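Local atomic coordinates of glycosyl hydrolases family 31 family protein (Aspergillus niger, PDB entry 6DRU), a protein that catalyses the hydrolysis of terminal, non-reducing alpha-xylose residues, releasing alpha-xylose from xyloglucan oligosaccharides as a family 31 glycoside hydrolase. Residues 150-162 and 496-510. Sequence-based numbering, arbitrary orientation.
Sequences YGTGTQQDHMINK and AVQVASGLSAAATGW. With NAG (2-acetamido-2-deoxy-beta-D-glucopyranose), chain E.
Gly151, Gly153, Thr154 and His158 lie along one flank of helix 492-508 in a buried loop-on-helix contact that joins the loop following the edge strand of an N-terminal beta-sheet to the catalytic domain. Gly151 packs against the helix: its CA lies 3.4 Å from Ser504 O in a nearly straight CA-H...O contact, and the methyl of Ala507 packs on the same glycine. Just beyond, Gly153 N donates to Thr508 OG1 over 2.9 Å. That hydroxyl in turn gives its proton to Ser504 O, tilted 33° from the carbonyl plane; it thus accepts from the loop and donates back into its own helix. Thr154 holds CG2 beside its backbone N, where the methyl reaches the edge of the Trp510 ring (3.6 Å to CZ3) and also meets Ala505 CB. The helix belongs to the TIM-barrel domain of the GH31 fold, following barrel strand 481-484, and ends in a Schellman motif at Gly509; strand 149-151 is an edge strand of its sheet within this chain. Two waters bridge the segments: one links Ile160 O to Ser504 OG, the other accepts from His158 N and lies 2.9 Å from Val497 O. Ile160 CG2 packs on Leu503 CB. At the opposite end of the contact, His158 turns CG anti to its own N (chi1 -150°), laying the imidazole over Val497 CA, 4.3 Å from the ring centroid in a CH-pi contact. O6 of a protein-linked N-acetylglucosamine covers the other face, while His158 NE2 is hydrogen-bonded to Gln641.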
ATOM      1  N   TYR A 150     -31.553  -6.054  15.130  1.00 52.23           N
ATOM      2  CA  TYR A 150     -32.197  -7.064  14.302  1.00 56.38           C
ATOM      3  C   TYR A 150     -31.836  -6.839  12.841  1.00 63.23           C
ATOM      4  O   TYR A 150     -31.806  -5.699  12.369  1.00 58.23           O
ATOM      5  CB  TYR A 150     -33.721  -7.029  14.461  1.00 60.16           C
ATOM      6  CG  TYR A 150     -34.197  -6.958  15.893  1.00 60.47           C
ATOM      7  CD1 TYR A 150     -33.682  -7.812  16.859  1.00 57.04           C
ATOM      8  CD2 TYR A 150     -35.162  -6.036  16.280  1.00 56.37           C
ATOM      9  CE1 TYR A 150     -34.115  -7.749  18.169  1.00 68.10           C
ATOM     10  CE2 TYR A 150     -35.601  -5.966  17.587  1.00 57.90           C
ATOM     11  CZ  TYR A 150     -35.075  -6.824  18.528  1.00 65.99           C
ATOM     12  OH  TYR A 150     -35.511  -6.756  19.831  1.00 63.31           O
ATOM     13  N   GLY A 151     -31.579  -7.932  12.124  1.00 65.02           N
ATOM     14  CA  GLY A 151     -31.256  -7.851  10.712  1.00 51.44           C
ATOM     15  C   GLY A 151     -29.825  -8.225  10.396  1.00 56.16           C
ATOM     16  O   GLY A 151     -29.373  -9.323  10.736  1.00 56.79           O
ATOM     17  N   THR A 152     -29.108  -7.312   9.735  1.00 57.34           N
ATOM     18  CA  THR A 152     -27.700  -7.467   9.360  1.00 61.82           C
ATOM     19  C   THR A 152     -27.469  -8.596   8.354  1.00 61.45           C
ATOM     20  O   THR A 152     -26.338  -9.068   8.197  1.00 61.31           O
ATOM     21  CB  THR A 152     -26.803  -7.673  10.591  1.00 58.28           C
ATOM     22  OG1 THR A 152     -26.987  -8.996  11.113  1.00 61.54           O
ATOM     23  CG2 THR A 152     -27.129  -6.653  11.676  1.00 53.32           C
ATOM     24  N   GLY A 153     -28.510  -9.038   7.658  1.00 59.79           N
ATOM     25  CA  GLY A 153     -28.367 -10.112   6.694  1.00 55.48           C
ATOM     26  C   GLY A 153     -28.593 -11.483   7.304  1.00 61.30           C
ATOM     27  O   GLY A 153     -29.249 -11.647   8.336  1.00 59.48           O
ATOM     28  N   THR A 154     -28.021 -12.487   6.646  1.00 64.95           N
ATOM     29  CA  THR A 154     -28.178 -13.877   7.047  1.00 60.81           C
ATOM     30  C   THR A 154     -26.864 -14.443   7.569  1.00 64.16           C
ATOM     31  O   THR A 154     -25.777 -14.043   7.142  1.00 65.81           O
ATOM     32  CB  THR A 154     -28.676 -14.734   5.880  1.00 68.14           C
ATOM     33  OG1 THR A 154     -27.709 -14.713   4.822  1.00 63.75           O
ATOM     34  CG2 THR A 154     -29.999 -14.200   5.362  1.00 63.92           C
ATOM     35  N   GLN A 155     -26.983 -15.403   8.483  1.00 63.66           N
ATOM     36  CA  GLN A 155     -25.852 -16.014   9.166  1.00 56.73           C
ATOM     37  C   GLN A 155     -26.380 -17.155  10.024  1.00 71.00           C
ATOM     38  O   GLN A 155     -27.500 -17.086  10.538  1.00 77.12           O
ATOM     39  CB  GLN A 155     -25.104 -14.988  10.028  1.00 54.60           C
ATOM     40  CG  GLN A 155     -23.962 -15.552  10.854  1.00 59.11           C
ATOM     41  CD  GLN A 155     -23.284 -14.495  11.699  1.00 74.81           C
ATOM     42  OE1 GLN A 155     -23.747 -13.357  11.777  1.00 75.11           O
ATOM     43  NE2 GLN A 155     -22.179 -14.864  12.337  1.00 86.06           N
ATOM     44  N   GLN A 156     -25.574 -18.209  10.167  1.00 60.03           N
ATOM     45  CA  GLN A 156     -25.950 -19.352  11.001  1.00 53.74           C
ATOM     46  C   GLN A 156     -25.370 -19.152  12.398  1.00 59.61           C
ATOM     47  O   GLN A 156     -24.379 -19.769  12.796  1.00 63.82           O
ATOM     48  CB  GLN A 156     -25.479 -20.658  10.374  1.00 48.40           C
ATOM     49  CG  GLN A 156     -26.010 -20.884   8.973  1.00 57.43           C
ATOM     50  CD  GLN A 156     -25.671 -22.258   8.430  1.00 66.43           C
ATOM     51  OE1 GLN A 156     -24.981 -22.384   7.418  1.00 73.04           O
ATOM     52  NE2 GLN A 156     -26.160 -23.296   9.098  1.00 66.61           N
ATOM     53  N   ASP A 157     -26.014 -18.265  13.159  1.00 66.09           N
ATOM     54  CA  ASP A 157     -25.599 -17.967  14.521  1.00 59.01           C
ATOM     55  C   ASP A 157     -26.639 -18.319  15.573  1.00 63.11           C
ATOM     56  O   ASP A 157     -26.331 -18.230  16.767  1.00 62.53           O
ATOM     57  CB  ASP A 157     -25.234 -16.479  14.665  1.00 60.79           C
ATOM     58  CG  ASP A 157     -26.368 -15.552  14.263  1.00 73.37           C
ATOM     59  OD1 ASP A 157     -27.419 -16.047  13.800  1.00 81.98           O
ATOM     60  OD2 ASP A 157     -26.211 -14.322  14.414  1.00 70.21           O
ATOM     61  N   HIS A 158     -27.855 -18.707  15.172  1.00 55.24           N
ATOM     62  CA  HIS A 158     -28.922 -19.087  16.100  1.00 60.55           C
ATOM     63  C   HIS A 158     -29.347 -17.913  16.979  1.00 64.03           C
ATOM     64  O   HIS A 158     -29.745 -18.099  18.132  1.00 69.71           O
ATOM     65  CB  HIS A 158     -28.506 -20.286  16.959  1.00 66.72           C
ATOM     66  CG  HIS A 158     -29.647 -21.154  17.386  1.00 65.48           C
ATOM     67  ND1 HIS A 158     -29.483 -22.478  17.736  1.00 59.68           N
ATOM     68  CD2 HIS A 158     -30.968 -20.892  17.520  1.00 69.09           C
ATOM     69  CE1 HIS A 158     -30.653 -22.992  18.066  1.00 68.56           C
ATOM     70  NE2 HIS A 158     -31.572 -22.050  17.944  1.00 74.08           N
ATOM     71  N   MET A 159     -29.263 -16.694  16.442  1.00 59.04           N
ATOM     72  CA  MET A 159     -29.608 -15.486  17.177  1.00 58.79           C
ATOM     73  C   MET A 159     -30.426 -14.554  16.296  1.00 53.20           C
ATOM     74  O   MET A 159     -30.182 -14.454  15.090  1.00 58.04           O
ATOM     75  CB  MET A 159     -28.354 -14.739  17.652  1.00 55.86           C
ATOM     76  CG  MET A 159     -27.319 -15.603  18.350  1.00 60.84           C
ATOM     77  SD  MET A 159     -25.775 -14.717  18.644  1.00 83.93           S
ATOM     78  CE  MET A 159     -26.299 -13.581  19.920  1.00 74.59           C
ATOM     79  N   ILE A 160     -31.401 -13.879  16.900  1.00 54.60           N
ATOM     80  CA  ILE A 160     -32.076 -12.763  16.252  1.00 58.85           C
ATOM     81  C   ILE A 160     -31.664 -11.420  16.840  1.00 62.11           C
ATOM     82  O   ILE A 160     -31.875 -10.388  16.185  1.00 66.03           O
ATOM     83  CB  ILE A 160     -33.611 -12.917  16.294  1.00 58.61           C
ATOM     84  CG1 ILE A 160     -34.097 -13.106  17.731  1.00 67.25           C
ATOM     85  CG2 ILE A 160     -34.064 -14.058  15.394  1.00 48.53           C
ATOM     86  CD1 ILE A 160     -35.600 -13.072  17.863  1.00 63.66           C
ATOM     87  N   ASN A 161     -31.100 -11.394  18.046  1.00 62.91           N
ATOM     88  CA  ASN A 161     -30.508 -10.191  18.619  1.00 66.09           C
ATOM     89  C   ASN A 161     -29.012 -10.223  18.328  1.00 67.92           C
ATOM     90  O   ASN A 161     -28.277 -11.031  18.907  1.00 61.50           O
ATOM     91  CB  ASN A 161     -30.776 -10.109  20.120  1.00 61.79           C
ATOM     92  CG  ASN A 161     -30.166  -8.872  20.756  1.00 65.89           C
ATOM     93  OD1 ASN A 161     -29.858  -7.895  20.074  1.00 61.93           O
ATOM     94  ND2 ASN A 161     -29.990  -8.912  22.071  1.00 64.53           N
ATOM     95  N   LYS A 162     -28.564  -9.347  17.432  1.00 64.08           N
ATOM     96  CA  LYS A 162     -27.175  -9.322  16.997  1.00 58.30           C
ATOM     97  C   LYS A 162     -26.295  -8.431  17.868  1.00 57.87           C
ATOM     98  O   LYS A 162     -25.124  -8.226  17.532  1.00 62.57           O
ATOM     99  CB  LYS A 162     -27.091  -8.872  15.536  1.00 49.15           C
ATOM    100  CG  LYS A 162     -27.886  -9.744  14.572  1.00 56.74           C
ATOM    101  CD  LYS A 162     -27.350 -11.170  14.533  1.00 59.43           C
ATOM    102  CE  LYS A 162     -28.274 -12.097  13.751  1.00 57.37           C
ATOM    103  NZ  LYS A 162     -28.018 -12.059  12.284  1.00 61.92           N
ATOM    104  N   ALA A 496     -32.713 -26.206  13.690  1.00 62.67           N
ATOM    105  CA  ALA A 496     -33.064 -25.178  14.663  1.00 66.10           C
ATOM    106  C   ALA A 496     -32.432 -23.832  14.330  1.00 67.98           C
ATOM    107  O   ALA A 496     -33.035 -22.784  14.595  1.00 65.11           O
ATOM    108  CB  ALA A 496     -32.649 -25.622  16.066  1.00 54.53           C
ATOM    109  N   VAL A 497     -31.226 -23.829  13.756  1.00 70.33           N
ATOM    110  CA  VAL A 497     -30.548 -22.564  13.492  1.00 70.58           C
ATOM    111  C   VAL A 497     -31.069 -21.881  12.231  1.00 66.12           C
ATOM    112  O   VAL A 497     -30.936 -20.658  12.103  1.00 65.51           O
ATOM    113  CB  VAL A 497     -29.023 -22.751  13.418  1.00 57.72           C
ATOM    114  CG1 VAL A 497     -28.529 -23.547  14.618  1.00 55.66           C
ATOM    115  CG2 VAL A 497     -28.615 -23.417  12.122  1.00 58.92           C
ATOM    116  N   GLN A 498     -31.650 -22.635  11.292  1.00 58.99           N
ATOM    117  CA  GLN A 498     -32.119 -22.031  10.048  1.00 57.92           C
ATOM    118  C   GLN A 498     -33.233 -21.024  10.293  1.00 66.27           C
ATOM    119  O   GLN A 498     -33.379 -20.067   9.525  1.00 67.47           O
ATOM    120  CB  GLN A 498     -32.605 -23.111   9.079  1.00 62.91           C
ATOM    121  CG  GLN A 498     -31.536 -24.089   8.642  1.00 62.67           C
ATOM    122  CD  GLN A 498     -30.255 -23.396   8.231  1.00 73.00           C
ATOM    123  OE1 GLN A 498     -30.231 -22.633   7.266  1.00 82.74           O
ATOM    124  NE2 GLN A 498     -29.179 -23.660   8.960  1.00 73.38           N
ATOM    125  N   VAL A 499     -34.028 -21.225  11.346  1.00 66.63           N
ATOM    126  CA  VAL A 499     -35.164 -20.343  11.606  1.00 67.43           C
ATOM    127  C   VAL A 499     -34.681 -18.926  11.894  1.00 66.26           C
ATOM    128  O   VAL A 499     -35.185 -17.951  11.324  1.00 63.52           O
ATOM    129  CB  VAL A 499     -36.020 -20.892  12.760  1.00 70.09           C
ATOM    130  CG1 VAL A 499     -37.263 -20.035  12.949  1.00 66.43           C
ATOM    131  CG2 VAL A 499     -36.392 -22.340  12.499  1.00 65.80           C
ATOM    132  N   ALA A 500     -33.693 -18.795  12.785  1.00 68.11           N
ATOM    133  CA  ALA A 500     -33.199 -17.472  13.155  1.00 66.38           C
ATOM    134  C   ALA A 500     -32.560 -16.755  11.973  1.00 68.32           C
ATOM    135  O   ALA A 500     -32.597 -15.521  11.905  1.00 64.09           O
ATOM    136  CB  ALA A 500     -32.204 -17.588  14.309  1.00 66.64           C
ATOM    137  N   SER A 501     -31.972 -17.504  11.035  1.00 69.30           N
ATOM    138  CA  SER A 501     -31.396 -16.885   9.845  1.00 63.48           C
ATOM    139  C   SER A 501     -32.475 -16.251   8.975  1.00 66.41           C
ATOM    140  O   SER A 501     -32.300 -15.135   8.470  1.00 66.86           O
ATOM    141  CB  SER A 501     -30.597 -17.916   9.049  1.00 67.90           C
ATOM    142  OG  SER A 501     -29.855 -17.303   8.009  1.00 70.06           O
ATOM    143  N   GLY A 502     -33.597 -16.948   8.782  1.00 61.34           N
ATOM    144  CA  GLY A 502     -34.684 -16.382   8.005  1.00 64.57           C
ATOM    145  C   GLY A 502     -35.368 -15.219   8.695  1.00 63.67           C
ATOM    146  O   GLY A 502     -35.912 -14.332   8.031  1.00 58.42           O
ATOM    147  N   LEU A 503     -35.360 -15.208  10.030  1.00 59.58           N
ATOM    148  CA  LEU A 503     -35.929 -14.078  10.756  1.00 65.75           C
ATOM    149  C   LEU A 503     -35.031 -12.852  10.652  1.00 63.08           C
ATOM    150  O   LEU A 503     -35.522 -11.720  10.586  1.00 62.93           O
ATOM    151  CB  LEU A 503     -36.166 -14.458  12.217  1.00 68.69           C
ATOM    152  CG  LEU A 503     -37.162 -15.603  12.408  1.00 62.61           C
ATOM    153  CD1 LEU A 503     -37.277 -15.992  13.874  1.00 54.37           C
ATOM    154  CD2 LEU A 503     -38.514 -15.216  11.832  1.00 59.84           C
ATOM    155  N   SER A 504     -33.712 -13.058  10.637  1.00 64.62           N
ATOM    156  CA  SER A 504     -32.797 -11.940  10.431  1.00 64.49           C
ATOM    157  C   SER A 504     -32.926 -11.376   9.021  1.00 66.45           C
ATOM    158  O   SER A 504     -32.832 -10.159   8.822  1.00 63.34           O
ATOM    159  CB  SER A 504     -31.358 -12.383  10.700  1.00 61.75           C
ATOM    160  OG  SER A 504     -31.183 -12.768  12.053  1.00 66.93           O
ATOM    161  N   ALA A 505     -33.142 -12.247   8.032  1.00 62.28           N
ATOM    162  CA  ALA A 505     -33.344 -11.781   6.664  1.00 55.84           C
ATOM    163  C   ALA A 505     -34.598 -10.924   6.551  1.00 62.41           C
ATOM    164  O   ALA A 505     -34.634  -9.961   5.775  1.00 61.04           O
ATOM    165  CB  ALA A 505     -33.420 -12.974   5.711  1.00 54.83           C
ATOM    166  N   ALA A 506     -35.640 -11.260   7.314  1.00 68.69           N
ATOM    167  CA  ALA A 506     -36.864 -10.468   7.278  1.00 55.51           C
ATOM    168  C   ALA A 506     -36.615  -9.053   7.785  1.00 59.74           C
ATOM    169  O   ALA A 506     -37.151  -8.085   7.231  1.00 55.63           O
ATOM    170  CB  ALA A 506     -37.958 -11.153   8.096  1.00 56.83           C
ATOM    171  N   ALA A 507     -35.805  -8.911   8.836  1.00 58.24           N
ATOM    172  CA  ALA A 507     -35.484  -7.586   9.354  1.00 62.42           C
ATOM    173  C   ALA A 507     -34.569  -6.807   8.419  1.00 69.25           C
ATOM    174  O   ALA A 507     -34.513  -5.576   8.512  1.00 67.43           O
ATOM    175  CB  ALA A 507     -34.842  -7.700  10.737  1.00 67.72           C
ATOM    176  N   THR A 508     -33.852  -7.492   7.527  1.00 59.50           N
ATOM    177  CA  THR A 508     -33.031  -6.822   6.527  1.00 61.31           C
ATOM    178  C   THR A 508     -33.849  -6.342   5.335  1.00 67.12           C
ATOM    179  O   THR A 508     -33.366  -5.506   4.561  1.00 70.58           O
ATOM    180  CB  THR A 508     -31.912  -7.761   6.057  1.00 65.00           C
ATOM    181  OG1 THR A 508     -31.346  -8.434   7.188  1.00 62.85           O
ATOM    182  CG2 THR A 508     -30.807  -6.988   5.344  1.00 63.52           C
ATOM    183  N   GLY A 509     -35.079  -6.831   5.182  1.00 56.71           N
ATOM    184  CA  GLY A 509     -35.937  -6.456   4.077  1.00 55.19           C
ATOM    185  C   GLY A 509     -36.181  -7.554   3.065  1.00 63.20           C
ATOM    186  O   GLY A 509     -36.856  -7.301   2.060  1.00 65.51           O
ATOM    187  N   TRP A 510     -35.667  -8.759   3.295  1.00 61.60           N
ATOM    188  CA  TRP A 510     -35.791  -9.863   2.352  1.00 61.48           C
ATOM    189  C   TRP A 510     -36.961 -10.745   2.769  1.00 65.35           C
ATOM    190  O   TRP A 510     -36.957 -11.306   3.870  1.00 57.00           O
ATOM    191  CB  TRP A 510     -34.501 -10.682   2.294  1.00 53.56           C
ATOM    192  CG  TRP A 510     -33.271  -9.869   2.029  1.00 60.08           C
ATOM    193  CD1 TRP A 510     -33.209  -8.619   1.483  1.00 63.04           C
ATOM    194  CD2 TRP A 510     -31.919 -10.254   2.304  1.00 57.90           C
ATOM    195  NE1 TRP A 510     -31.902  -8.203   1.402  1.00 60.55           N
ATOM    196  CE2 TRP A 510     -31.091  -9.189   1.899  1.00 56.70           C
ATOM    197  CE3 TRP A 510     -31.330 -11.397   2.854  1.00 59.19           C
ATOM    198  CZ2 TRP A 510     -29.704  -9.233   2.025  1.00 65.70           C
ATOM    199  CZ3 TRP A 510     -29.954 -11.438   2.979  1.00 64.85           C
ATOM    200  CH2 TRP A 510     -29.157 -10.363   2.567  1.00 63.65           C
TER
HETATM  201  C1  NAG E   1     -32.174 -23.906  21.771  1.00 69.95           C
HETATM  202  C2  NAG E   1     -31.870 -25.290  21.234  1.00 70.44           C
HETATM  203  C3  NAG E   1     -30.513 -25.763  21.602  1.00 63.56           C
HETATM  204  C4  NAG E   1     -29.479 -24.711  21.275  1.00 68.93           C
HETATM  205  C5  NAG E   1     -29.864 -23.413  21.946  1.00 70.57           C
HETATM  206  C6  NAG E   1     -28.829 -22.351  21.638  1.00 63.77           C
HETATM  207  C7  NAG E   1     -33.740 -26.838  20.827  1.00 64.74           C
HETATM  208  C8  NAG E   1     -34.772 -27.812  21.348  1.00 65.95           C
HETATM  209  N2  NAG E   1     -32.840 -26.206  21.724  1.00 68.51           N
HETATM  210  O3  NAG E   1     -30.244 -26.969  20.924  1.00 69.42           O
HETATM  211  O4  NAG E   1     -28.213 -25.124  21.732  1.00 68.63           O
HETATM  212  O5  NAG E   1     -31.125 -23.020  21.461  1.00 74.22           O
HETATM  213  O6  NAG E   1     -29.448 -21.232  21.046  1.00 83.70           O
HETATM  214  O7  NAG E   1     -33.684 -26.594  19.639  1.00 63.34           O
HETATM  215  O   HOH W   1     -32.359 -10.773  13.674  1.00 61.90           O
HETATM  216  O   HOH W   2     -29.275 -18.362  12.758  1.00 55.46           O